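Local coordinates for UTP--glucose-1-phosphate uridylyltransferase YngB (PDB 7O2N), which catalyses the formation of UDP-glucose from UTP and glucose-1-phosphate, feeding glycolipid synthesis and wall teichoic acid glucosylation, at residues R235-C238 and P242-A245; D187-P192 and E196-I201; H112-A117 and I228-A233. One frame throughout, in Å; residues are numbered along the deposited sequence.

Contact 1: R235-C238 and P242-A245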
loop_
_atom_site.group_PDB
_atom_site.type_symbol
_atom_site.label_atom_id
_atom_site.label_comp_id
_atom_site.label_asym_id
_atom_site.label_seq_id
_atom_site.Cartn_x
_atom_site.Cartn_y
_atom_site.Cartn_z
ATOM N N ARG A 235 26.299 13.867 -20.451
ATOM C CA ARG A 235 27.743 14.039 -20.516
ATOM C C ARG A 235 28.152 14.506 -21.910
ATOM O O ARG A 235 28.893 15.483 -22.033
ATOM C CB ARG A 235 28.470 12.736 -20.168
ATOM C CG ARG A 235 28.549 12.454 -18.674
ATOM C CD ARG A 235 29.321 11.199 -18.318
ATOM N NE ARG A 235 30.725 11.297 -18.681
ATOM C CZ ARG A 235 31.686 11.744 -17.885
ATOM N NH1 ARG A 235 31.403 12.126 -16.653
ATOM N NH2 ARG A 235 32.932 11.790 -18.316
ATOM N N GLU A 236 27.666 13.791 -22.939
ATOM C CA GLU A 236 28.039 14.059 -24.320
ATOM C C GLU A 236 27.390 15.359 -24.802
ATOM O O GLU A 236 27.812 15.899 -25.823
ATOM C CB GLU A 236 27.765 12.854 -25.224
ATOM N N VAL A 237 26.391 15.868 -24.058
ATOM C CA VAL A 237 25.833 17.191 -24.312
ATOM C C VAL A 237 26.739 18.224 -23.653
ATOM O O VAL A 237 26.767 19.383 -24.060
ATOM C CB VAL A 237 24.364 17.347 -23.850
ATOM C CG1 VAL A 237 23.951 18.803 -23.663
ATOM C CG2 VAL A 237 23.383 16.665 -24.788
ATOM N N CYS A 238 27.475 17.786 -22.632
ATOM C CA CYS A 238 28.315 18.691 -21.869
ATOM C C CYS A 238 29.637 18.950 -22.588
ATOM O O CYS A 238 30.215 20.019 -22.419
ATOM C CB CYS A 238 28.537 18.175 -20.453
ATOM S SG CYS A 238 27.238 18.698 -19.305
ATOM N N PRO A 242 27.872 23.354 -21.914
ATOM C CA PRO A 242 27.418 23.036 -20.562
ATOM C C PRO A 242 25.948 23.314 -20.212
ATOM O O PRO A 242 25.355 24.312 -20.619
ATOM C CB PRO A 242 28.460 23.812 -19.743
ATOM C CG PRO A 242 28.751 25.061 -20.536
ATOM C CD PRO A 242 28.462 24.698 -21.975
ATOM N N ILE A 243 25.408 22.392 -19.401
ATOM C CA ILE A 243 24.037 22.259 -18.932
ATOM C C ILE A 243 23.803 23.167 -17.730
ATOM O O ILE A 243 24.726 23.763 -17.198
ATOM C CB ILE A 243 23.870 20.790 -18.501
ATOM C CG1 ILE A 243 23.905 19.827 -19.689
ATOM C CG2 ILE A 243 22.662 20.566 -17.606
ATOM C CD1 ILE A 243 23.657 18.379 -19.303
ATOM N N HIS A 244 22.545 23.247 -17.300
ATOM C CA HIS A 244 22.141 24.023 -16.140
ATOM C C HIS A 244 21.426 23.125 -15.130
ATOM O O HIS A 244 21.006 22.022 -15.473
ATOM C CB HIS A 244 21.285 25.218 -16.570
ATOM C CG HIS A 244 22.060 26.251 -17.315
ATOM N ND1 HIS A 244 23.137 25.934 -18.125
ATOM C CD2 HIS A 244 21.913 27.588 -17.392
ATOM C CE1 HIS A 244 23.614 27.030 -18.673
ATOM N NE2 HIS A 244 22.879 28.058 -18.239
ATOM N N ALA A 245 21.321 23.602 -13.878
ATOM C CA ALA A 245 20.666 22.884 -12.797
ATOM C C ALA A 245 19.939 23.867 -11.884
ATOM O O ALA A 245 20.464 24.926 -11.544
ATOM C CB ALA A 245 21.673 22.066 -12.033
#

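Contact 2: D187-P192 and E196-I201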
loop_
_atom_site.group_PDB
_atom_site.type_symbol
_atom_site.label_atom_id
_atom_site.label_comp_id
_atom_site.label_asym_id
_atom_site.label_seq_id
_atom_site.Cartn_x
_atom_site.Cartn_y
_atom_site.Cartn_z
ATOM N N ASP A 187 29.998 19.049 -15.894
ATOM C CA ASP A 187 30.007 17.620 -16.145
ATOM C C ASP A 187 29.091 16.933 -15.123
ATOM O O ASP A 187 28.378 17.587 -14.353
ATOM C CB ASP A 187 31.444 17.093 -16.238
ATOM C CG ASP A 187 31.543 15.707 -16.850
ATOM O OD1 ASP A 187 31.059 15.528 -17.979
ATOM O OD2 ASP A 187 32.052 14.803 -16.165
ATOM N N LEU A 188 29.106 15.596 -15.146
ATOM C CA LEU A 188 28.183 14.771 -14.391
ATOM C C LEU A 188 28.805 13.400 -14.220
ATOM O O LEU A 188 29.294 12.845 -15.198
ATOM C CB LEU A 188 26.905 14.646 -15.222
ATOM C CG LEU A 188 25.633 14.965 -14.449
ATOM C CD1 LEU A 188 25.805 16.221 -13.616
ATOM C CD2 LEU A 188 24.449 15.113 -15.387
ATOM N N VAL A 189 28.773 12.859 -12.996
ATOM C CA VAL A 189 29.124 11.454 -12.829
ATOM C C VAL A 189 28.019 10.719 -12.077
ATOM O O VAL A 189 27.448 11.233 -11.110
ATOM C CB VAL A 189 30.519 11.189 -12.218
ATOM C CG1 VAL A 189 30.695 11.798 -10.833
ATOM C CG2 VAL A 189 30.832 9.695 -12.168
ATOM N N GLU A 190 27.763 9.499 -12.564
ATOM C CA GLU A 190 26.710 8.636 -12.063
ATOM C C GLU A 190 27.236 7.883 -10.854
ATOM O O GLU A 190 28.192 7.127 -10.960
ATOM C CB GLU A 190 26.248 7.668 -13.155
ATOM C CG GLU A 190 25.041 6.821 -12.781
ATOM C CD GLU A 190 23.728 7.480 -12.370
ATOM O OE1 GLU A 190 22.846 6.738 -11.902
ATOM O OE2 GLU A 190 23.585 8.715 -12.477
ATOM N N LYS A 191 26.578 8.117 -9.723
ATOM C CA LYS A 191 26.883 7.512 -8.440
ATOM C C LYS A 191 28.379 7.220 -8.268
ATOM O O LYS A 191 28.801 6.071 -8.318
ATOM C CB LYS A 191 25.856 6.439 -8.064
ATOM C CG LYS A 191 25.474 5.379 -9.093
ATOM C CD LYS A 191 24.819 4.148 -8.442
ATOM C CE LYS A 191 24.977 2.836 -9.200
ATOM N NZ LYS A 191 26.350 2.267 -9.166
ATOM N N PRO A 192 29.217 8.263 -8.046
ATOM C CA PRO A 192 30.649 8.098 -7.780
ATOM C C PRO A 192 30.966 7.788 -6.320
ATOM O O PRO A 192 30.135 8.046 -5.447
ATOM C CB PRO A 192 31.183 9.516 -8.023
ATOM C CG PRO A 192 30.052 10.407 -7.587
ATOM C CD PRO A 192 28.818 9.678 -8.061
ATOM N N GLU A 196 35.811 10.561 -5.278
ATOM C CA GLU A 196 35.720 10.678 -6.729
ATOM C C GLU A 196 34.661 11.719 -7.114
ATOM O O GLU A 196 34.740 12.329 -8.179
ATOM C CB GLU A 196 35.309 9.313 -7.283
ATOM C CG GLU A 196 36.020 8.858 -8.544
ATOM C CD GLU A 196 35.312 7.706 -9.258
ATOM O OE1 GLU A 196 35.104 7.823 -10.482
ATOM O OE2 GLU A 196 34.957 6.689 -8.599
ATOM N N ALA A 197 33.669 11.916 -6.232
ATOM C CA ALA A 197 32.568 12.839 -6.441
ATOM C C ALA A 197 33.073 14.277 -6.416
ATOM O O ALA A 197 33.770 14.675 -5.487
ATOM C CB ALA A 197 31.516 12.613 -5.386
ATOM N N PRO A 198 32.732 15.087 -7.441
ATOM C CA PRO A 198 33.179 16.477 -7.535
ATOM C C PRO A 198 32.178 17.515 -7.024
ATOM O O PRO A 198 32.220 18.683 -7.408
ATOM C CB PRO A 198 33.279 16.624 -9.058
ATOM C CG PRO A 198 32.074 15.861 -9.555
ATOM C CD PRO A 198 31.942 14.680 -8.612
ATOM N N SER A 199 31.257 17.070 -6.174
ATOM C CA SER A 199 30.389 17.968 -5.429
ATOM C C SER A 199 29.526 17.160 -4.457
ATOM O O SER A 199 29.619 15.930 -4.400
ATOM C CB SER A 199 29.587 18.849 -6.364
ATOM O OG SER A 199 28.213 18.915 -6.004
ATOM N N GLU A 200 28.695 17.868 -3.684
ATOM C CA GLU A 200 27.722 17.202 -2.837
ATOM C C GLU A 200 26.300 17.544 -3.315
ATOM O O GLU A 200 25.356 17.516 -2.525
ATOM C CB GLU A 200 28.057 17.477 -1.366
ATOM N N ILE A 201 26.153 17.829 -4.625
ATOM C CA ILE A 201 24.887 18.177 -5.263
ATOM C C ILE A 201 24.404 17.036 -6.167
ATOM O O ILE A 201 25.022 16.736 -7.193
ATOM C CB ILE A 201 25.025 19.485 -6.065
ATOM C CG1 ILE A 201 25.426 20.678 -5.193
ATOM C CG2 ILE A 201 23.779 19.757 -6.894
ATOM C CD1 ILE A 201 24.271 21.484 -4.654
#

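Contact 3: H112-A117 and I228-A233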
loop_
_atom_site.group_PDB
_atom_site.type_symbol
_atom_site.label_atom_id
_atom_site.label_comp_id
_atom_site.label_asym_id
_atom_site.label_seq_id
_atom_site.Cartn_x
_atom_site.Cartn_y
_atom_site.Cartn_z
ATOM N N HIS A 112 17.063 3.783 -22.405
ATOM C CA HIS A 112 16.262 3.077 -23.392
ATOM C C HIS A 112 14.819 3.573 -23.290
ATOM O O HIS A 112 14.220 3.991 -24.285
ATOM C CB HIS A 112 16.398 1.548 -23.288
ATOM C CG HIS A 112 15.388 0.849 -24.145
ATOM N ND1 HIS A 112 14.286 0.178 -23.612
ATOM C CD2 HIS A 112 15.265 0.772 -25.489
ATOM C CE1 HIS A 112 13.557 -0.319 -24.593
ATOM N NE2 HIS A 112 14.136 0.037 -25.756
ATOM N N ALA A 113 14.307 3.585 -22.052
ATOM C CA ALA A 113 12.953 4.004 -21.721
ATOM C C ALA A 113 12.660 5.392 -22.278
ATOM O O ALA A 113 11.584 5.613 -22.825
ATOM C CB ALA A 113 12.730 3.954 -20.235
ATOM N N VAL A 114 13.620 6.311 -22.142
ATOM C CA VAL A 114 13.443 7.661 -22.634
ATOM C C VAL A 114 13.368 7.648 -24.162
ATOM O O VAL A 114 12.705 8.497 -24.756
ATOM C CB VAL A 114 14.562 8.581 -22.110
ATOM C CG1 VAL A 114 14.455 10.005 -22.652
ATOM C CG2 VAL A 114 14.595 8.576 -20.586
ATOM N N LEU A 115 14.043 6.682 -24.795
ATOM C CA LEU A 115 14.077 6.626 -26.244
ATOM C C LEU A 115 12.700 6.256 -26.784
ATOM O O LEU A 115 12.290 6.748 -27.847
ATOM C CB LEU A 115 15.133 5.610 -26.688
ATOM C CG LEU A 115 16.453 6.225 -27.146
ATOM C CD1 LEU A 115 17.336 5.175 -27.800
ATOM C CD2 LEU A 115 16.228 7.423 -28.070
ATOM N N CYS A 116 11.998 5.392 -26.033
ATOM C CA CYS A 116 10.664 4.944 -26.409
ATOM C C CYS A 116 9.756 6.148 -26.646
ATOM O O CYS A 116 8.903 6.126 -27.525
ATOM C CB CYS A 116 10.057 4.051 -25.328
ATOM S SG CYS A 116 10.898 2.456 -25.104
ATOM N N ALA A 117 9.992 7.217 -25.881
ATOM C CA ALA A 117 9.128 8.378 -25.869
ATOM C C ALA A 117 9.276 9.204 -27.147
ATOM O O ALA A 117 8.449 10.090 -27.400
ATOM C CB ALA A 117 9.488 9.184 -24.664
ATOM N N ILE A 228 21.768 1.738 -21.796
ATOM C CA ILE A 228 21.825 3.160 -22.112
ATOM C C ILE A 228 21.542 3.977 -20.849
ATOM O O ILE A 228 20.386 4.242 -20.536
ATOM C CB ILE A 228 20.844 3.529 -23.255
ATOM C CG1 ILE A 228 20.814 2.497 -24.386
ATOM C CG2 ILE A 228 21.124 4.922 -23.792
ATOM C CD1 ILE A 228 19.909 2.876 -25.551
ATOM N N GLN A 229 22.601 4.393 -20.145
ATOM C CA GLN A 229 22.497 5.296 -19.010
ATOM C C GLN A 229 22.131 6.705 -19.500
ATOM O O GLN A 229 22.687 7.183 -20.482
ATOM C CB GLN A 229 23.823 5.251 -18.244
ATOM C CG GLN A 229 23.824 6.043 -16.950
ATOM C CD GLN A 229 22.827 5.421 -16.008
ATOM O OE1 GLN A 229 22.753 4.197 -15.899
ATOM N NE2 GLN A 229 22.035 6.260 -15.356
ATOM N N LEU A 230 21.207 7.388 -18.807
ATOM C CA LEU A 230 20.704 8.678 -19.277
ATOM C C LEU A 230 21.715 9.780 -18.971
ATOM O O LEU A 230 21.699 10.856 -19.572
ATOM C CB LEU A 230 19.332 8.968 -18.642
ATOM C CG LEU A 230 18.831 10.419 -18.668
ATOM C CD1 LEU A 230 18.712 10.983 -20.075
ATOM C CD2 LEU A 230 17.495 10.551 -17.961
ATOM N N THR A 231 22.590 9.496 -18.010
ATOM C CA THR A 231 23.540 10.488 -17.540
ATOM C C THR A 231 24.594 10.720 -18.619
ATOM O O THR A 231 24.957 11.858 -18.907
ATOM C CB THR A 231 24.131 10.052 -16.198
ATOM O OG1 THR A 231 23.208 9.129 -15.621
ATOM C CG2 THR A 231 24.311 11.208 -15.244
ATOM N N ASP A 232 25.038 9.623 -19.246
ATOM C CA ASP A 232 26.072 9.662 -20.270
ATOM C C ASP A 232 25.654 10.555 -21.439
ATOM O O ASP A 232 26.502 11.122 -22.129
ATOM C CB ASP A 232 26.476 8.243 -20.671
ATOM C CG ASP A 232 26.904 7.390 -19.481
ATOM O OD1 ASP A 232 26.896 7.898 -18.326
ATOM O OD2 ASP A 232 27.210 6.207 -19.704
ATOM N N ALA A 233 24.340 10.693 -21.636
ATOM C CA ALA A 233 23.819 11.507 -22.718
ATOM C C ALA A 233 23.790 12.965 -22.283
ATOM O O ALA A 233 23.760 13.879 -23.102
ATOM C CB ALA A 233 22.454 11.034 -23.132
#

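Contact 1: R235-C238 and P242-A245
Cys238 and Ile243 meet at the short connection between helix 230-240 and strand 244-247. This is a helix-to-strand connection of the GT-A-type nucleotidyltransferase fold, and the strand belongs to the large mixed sheet. The backbones are closest at Cys238 and Pro242, whose CA atoms are 4.6 Å apart. From there the chain runs away from the helix, and the side chain of Ile243 reaches back to it.

Ile243 places CG1 beside its own backbone N (chi1 -69°) and carries on extended to CD1 (chi2 -176°). The CB-CG1-CD1 arm therefore passes alongside the sulfur of Cys238. Cys238 SG lies 3.5 Å from Ile243 CG1 and 3.6 Å from Ile243 CD1. Both residues are buried, and the contact is apolar. Pro242 starts its side chain away from the helix, and its ring touches Asn186 of strand 182-190.

Val237 adds a second apolar touch from the helix. It meets the same Ile243 arm at about a right angle. Beyond this pair, Ile213 and Val216 of helix 213-219 pack on Val237, while Ile243 leans on Val185 of strand 182-190. The isoleucine is thus held between the helix and a neighbouring strand. Its CG1 is the shared point: Val237 CG1 lies 4.1 Å from Ile243 CG1, the carbon that also touches the sulfur.

Contact 2: D187-P192 and E196-I201
Pro192 and Ala197 form the centre of this contact, where the chain leaves strand 182-190 and folds back on itself. Their CA atoms are 5.3 Å apart. The proline ring meets the alanine methyl through its CG, with Pro192 CG 3.4 Å from Ala197 CB. Glu196 lies next to this pair, and Glu196 CB is 4.2 Å from Pro192 CB. Glu196 is exposed, whereas Pro192 is buried.

Val189 makes the other apolar touch. Its CG1 sits between the backbone N and the carbonyl carbon (chi1 59°), and this branch meets the ring of Pro198. Val189 CG1 and Pro198 CD are 3.8 Å apart.

Further out, Val189 is joined by backbone hydrogen bonding to Ile172 of strand 171-175. Pro192 and Pro198 both rest on Ile172 as well, and Ala197 touches Val167. Ser168 OG hydrogen-bonds to Pro192 O. Later in the loop, Ile201 N donates to Ser199 OG at 2.7 Å, with an N-H...O angle of 141°. This ST turn leads the chain into strand 201-204.

The whole is a proline-containing surface loop between two strands of the large sheet. The strand end and the loop start, Val189-Glu190-Lys191-Pro192, match the Val-Glu-Lys-Pro motif of sugar nucleotidyltransferases.

Contact 3: H112-A117 and I228-A233
The backbones approach most closely where His112 of helix 109-116 passes Ile228, at 5.7 Å between CA atoms, and they are wider apart at Val114 and Leu230, with 8.1 Å between CA atoms. Ile228 lies in the loop just ahead of helix 230-240 and has the most surface covered. With CG1 turned opposite the carbonyl carbon (chi1 -41°), its arm projects to helix 109-116. There Ile228 CD1 meets Leu115 CD1 at 4.1 Å, and the two side chains cross at about a right angle. The CB of His112 flanks the same Ile228 methyl. The imidazole turns off from the contact, and His112 ND1 makes a weak hydrogen bond with Gln104 NE2.

Two residues further along each segment, Val114 and Leu230 face each other through methyl groups, with Val114 CG2 4.4 Å from Leu230 CD2. Leu217 of helix 213-219 packs on both Val114 and Ile228, and Phe214 of that helix touches Leu115.

Gln229 starts its side chain away from helix 109-116. Its NE2 donates to Thr231 OG1 at 3.1 Å, with the hydroxyl near the amide plane and an N-H...O angle of 156°. That amide is thus used within 228-233, as His112 ND1 is by Gln104. Across the segments the contact is apolar, made by methyl groups of Ile228, Leu115, Val114 and Leu230, with the CB of His112 beside them.

Overall arrangement
Contacts 1 and 3 are partly buried and share helix 230-240: contact 3 packs its start against helix 109-116, and contact 1 ties its later part to the strand that follows. Contact 2 lies at the surface and comes from the neighbouring strand 182-190. Contacts 1 and 2 span short connections, while contact 3 joins parts far apart in sequence and encloses contact 2 in its loop. All three are apolar across their segments, with sulfur in contact 1 and prolines in contact 2. Contact 2 has polar links to both others. Arg235 NH1 forms a salt bridge with Asp187 OD2 and a hydrogen bond with Leu188 O. Glu190 OE2 makes a weak hydrogen bond with Thr231 OG1.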